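Local structure of DUF72 domain-containing protein (Thermotoga maritima, 1VPQ) at residues A200-H205 with T246-N251. The protein is of unknown function but belongs to the DUF72 family and adopts a TIM-barrel-like fold. Numbering follows the deposited sequence.
With SO4 (sulfate ion), chain B.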
loop_
_atom_site.group_PDB
_atom_site.type_symbol
_atom_site.label_atom_id
_atom_site.label_comp_id
_atom_site.label_asym_id
_atom_site.label_seq_id
_atom_site.Cartn_x
_atom_site.Cartn_y
_atom_site.Cartn_z
ATOM N N ALA A 200 6.824 2.857 9.568
ATOM C CA ALA A 200 6.975 1.617 8.794
ATOM C C ALA A 200 5.736 1.401 7.941
ATOM O O ALA A 200 4.637 1.807 8.312
ATOM C CB ALA A 200 7.193 0.427 9.702
ATOM N N TYR A 201 5.940 0.753 6.799
ATOM C CA TYR A 201 4.883 0.476 5.846
ATOM C C TYR A 201 5.123 -0.922 5.282
ATOM O O TYR A 201 6.166 -1.164 4.686
ATOM C CB TYR A 201 4.915 1.524 4.733
ATOM C CG TYR A 201 3.633 1.671 3.917
ATOM C CD1 TYR A 201 3.156 0.635 3.114
ATOM C CD2 TYR A 201 2.921 2.862 3.930
ATOM C CE1 TYR A 201 1.994 0.793 2.353
ATOM C CE2 TYR A 201 1.773 3.028 3.182
ATOM C CZ TYR A 201 1.312 1.997 2.388
ATOM O OH TYR A 201 0.157 2.174 1.648
ATOM N N PHE A 202 4.173 -1.836 5.474
ATOM C CA PHE A 202 4.303 -3.203 4.955
ATOM C C PHE A 202 3.271 -3.461 3.891
ATOM O O PHE A 202 2.114 -3.090 4.063
ATOM C CB PHE A 202 4.094 -4.241 6.054
ATOM C CG PHE A 202 5.121 -4.193 7.126
ATOM C CD1 PHE A 202 5.102 -3.177 8.078
ATOM C CD2 PHE A 202 6.108 -5.164 7.200
ATOM C CE1 PHE A 202 6.061 -3.126 9.086
ATOM C CE2 PHE A 202 7.068 -5.119 8.201
ATOM C CZ PHE A 202 7.042 -4.095 9.149
ATOM N N ARG A 203 3.680 -4.129 2.815
ATOM C CA ARG A 203 2.735 -4.593 1.805
ATOM C C ARG A 203 2.949 -6.075 1.498
ATOM O O ARG A 203 4.048 -6.477 1.161
ATOM C CB ARG A 203 2.846 -3.752 0.538
ATOM C CG ARG A 203 2.452 -2.289 0.741
ATOM C CD ARG A 203 2.294 -1.584 -0.590
ATOM N NE ARG A 203 1.013 -1.870 -1.234
ATOM C CZ ARG A 203 0.832 -2.059 -2.541
ATOM N NH1 ARG A 203 1.850 -2.056 -3.384
ATOM N NH2 ARG A 203 -0.387 -2.291 -3.007
ATOM N N PHE A 204 1.886 -6.872 1.628
ATOM C CA PHE A 204 1.940 -8.314 1.387
ATOM C C PHE A 204 1.103 -8.677 0.168
ATOM O O PHE A 204 -0.113 -8.516 0.172
ATOM C CB PHE A 204 1.436 -9.085 2.612
ATOM C CG PHE A 204 2.121 -8.704 3.910
ATOM C CD1 PHE A 204 3.499 -8.539 3.976
ATOM C CD2 PHE A 204 1.384 -8.540 5.071
ATOM C CE1 PHE A 204 4.123 -8.195 5.178
ATOM C CE2 PHE A 204 2.001 -8.200 6.279
ATOM C CZ PHE A 204 3.367 -8.027 6.328
ATOM N N HIS A 205 1.770 -9.171 -0.871
ATOM C CA HIS A 205 1.126 -9.483 -2.158
ATOM C C HIS A 205 0.842 -10.964 -2.345
ATOM O O HIS A 205 0.336 -11.374 -3.398
ATOM C CB HIS A 205 2.026 -9.035 -3.318
ATOM C CG HIS A 205 2.416 -7.593 -3.262
ATOM N ND1 HIS A 205 1.494 -6.574 -3.328
ATOM C CD2 HIS A 205 3.627 -7.000 -3.169
ATOM C CE1 HIS A 205 2.120 -5.415 -3.260
ATOM N NE2 HIS A 205 3.417 -5.646 -3.161
ATOM N N THR A 246 2.852 2.218 12.235
ATOM C CA THR A 246 3.139 1.204 11.219
ATOM C C THR A 246 1.855 0.912 10.460
ATOM O O THR A 246 0.799 0.748 11.072
ATOM C CB THR A 246 3.660 -0.111 11.857
ATOM O OG1 THR A 246 4.960 0.099 12.419
ATOM C CG2 THR A 246 3.749 -1.235 10.834
ATOM N N TYR A 247 1.953 0.847 9.134
ATOM C CA TYR A 247 0.801 0.587 8.270
ATOM C C TYR A 247 1.026 -0.705 7.516
ATOM O O TYR A 247 2.005 -0.847 6.791
ATOM C CB TYR A 247 0.572 1.746 7.293
ATOM C CG TYR A 247 0.698 3.084 7.967
ATOM C CD1 TYR A 247 -0.217 3.486 8.936
ATOM C CD2 TYR A 247 1.753 3.940 7.665
ATOM C CE1 TYR A 247 -0.085 4.704 9.581
ATOM C CE2 TYR A 247 1.888 5.156 8.302
ATOM C CZ TYR A 247 0.970 5.537 9.260
ATOM O OH TYR A 247 1.113 6.761 9.898
ATOM N N VAL A 248 0.107 -1.644 7.682
ATOM C CA VAL A 248 0.261 -2.981 7.133
ATOM C C VAL A 248 -0.932 -3.263 6.233
ATOM O O VAL A 248 -2.076 -3.217 6.679
ATOM C CB VAL A 248 0.332 -4.035 8.260
ATOM C CG1 VAL A 248 0.605 -5.418 7.695
ATOM C CG2 VAL A 248 1.400 -3.657 9.308
ATOM N N PHE A 249 -0.674 -3.539 4.963
ATOM C CA PHE A 249 -1.757 -3.825 4.013
ATOM C C PHE A 249 -1.535 -5.154 3.321
ATOM O O PHE A 249 -0.400 -5.482 2.973
ATOM C CB PHE A 249 -1.871 -2.708 2.969
ATOM C CG PHE A 249 -2.147 -1.358 3.564
ATOM C CD1 PHE A 249 -3.449 -0.961 3.847
ATOM C CD2 PHE A 249 -1.106 -0.490 3.867
ATOM C CE1 PHE A 249 -3.707 0.278 4.414
ATOM C CE2 PHE A 249 -1.363 0.757 4.437
ATOM C CZ PHE A 249 -2.669 1.133 4.706
ATOM N N PHE A 250 -2.630 -5.900 3.129
ATOM C CA PHE A 250 -2.639 -7.178 2.400
ATOM C C PHE A 250 -3.238 -6.982 1.025
ATOM O O PHE A 250 -4.333 -6.437 0.889
ATOM C CB PHE A 250 -3.466 -8.237 3.134
ATOM C CG PHE A 250 -2.746 -8.891 4.267
ATOM C CD1 PHE A 250 -2.614 -8.239 5.484
ATOM C CD2 PHE A 250 -2.199 -10.152 4.119
ATOM C CE1 PHE A 250 -1.953 -8.832 6.539
ATOM C CE2 PHE A 250 -1.536 -10.755 5.169
ATOM C CZ PHE A 250 -1.415 -10.087 6.388
ATOM N N ASN A 251 -2.531 -7.475 0.014
ATOM C CA ASN A 251 -2.823 -7.167 -1.374
ATOM C C ASN A 251 -3.274 -8.383 -2.171
ATOM O O ASN A 251 -3.599 -8.266 -3.353
ATOM C CB ASN A 251 -1.567 -6.560 -2.022
ATOM C CG ASN A 251 -1.883 -5.725 -3.243
ATOM O OD1 ASN A 251 -2.937 -5.089 -3.326
ATOM N ND2 ASN A 251 -0.969 -5.718 -4.201
HETATM S S SO4 B . 0.791 -3.731 -6.557
HETATM O O1 SO4 B . 2.156 -3.479 -6.103
HETATM O O2 SO4 B . 0.690 -3.529 -7.998
HETATM O O3 SO4 B . 0.454 -5.109 -6.235
HETATM O O4 SO4 B . -0.115 -2.794 -5.901
#
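Strands 200-204 and 246-250 are adjacent parallel staves of the TIM-barrel-like sheet, their segment axes 6° apart; at their C-terminal ends, where such barrels usually place active sites, lies a sulfate, probably from the crystallisation liquor, in a possible anion pocket completed by Y220, K84 and R157. Backbone bonds alternate: F202 N donates to Y247 O (2.7 Å) and F249 N to F202 O (3.0 Å). N251 ND2 donates to H205 ND1 (2.7 Å) near the ring plane, while H205 NE2 bonds to E155; N251 CG, anti to the backbone N (chi1 -157°), carries the amide there. N251 ND2 lies 2.6 Å from sulfate O3. R203, bent at chi3 (80°), brings NH2 2.9 Å from sulfate O4 at the guanidinium edge, while NH1 reaches O1 and, at longer range, O4. Salt bridges from NH1 to E155 and NH2 to E54 probably hold the guanidinium in place. On the same face, Y201 meets F249 obliquely, CZ to CE2 3.6 Å, and its OH bonds to E54 and T82. On the opposite face, F204 turns its edge to the face of F250, CD2 to CZ 3.5 Å. There helix 226-240 packs on F202 and F250, helix 257-270 on V248 and F250; strands 176-181 and 13-18 flank the pair.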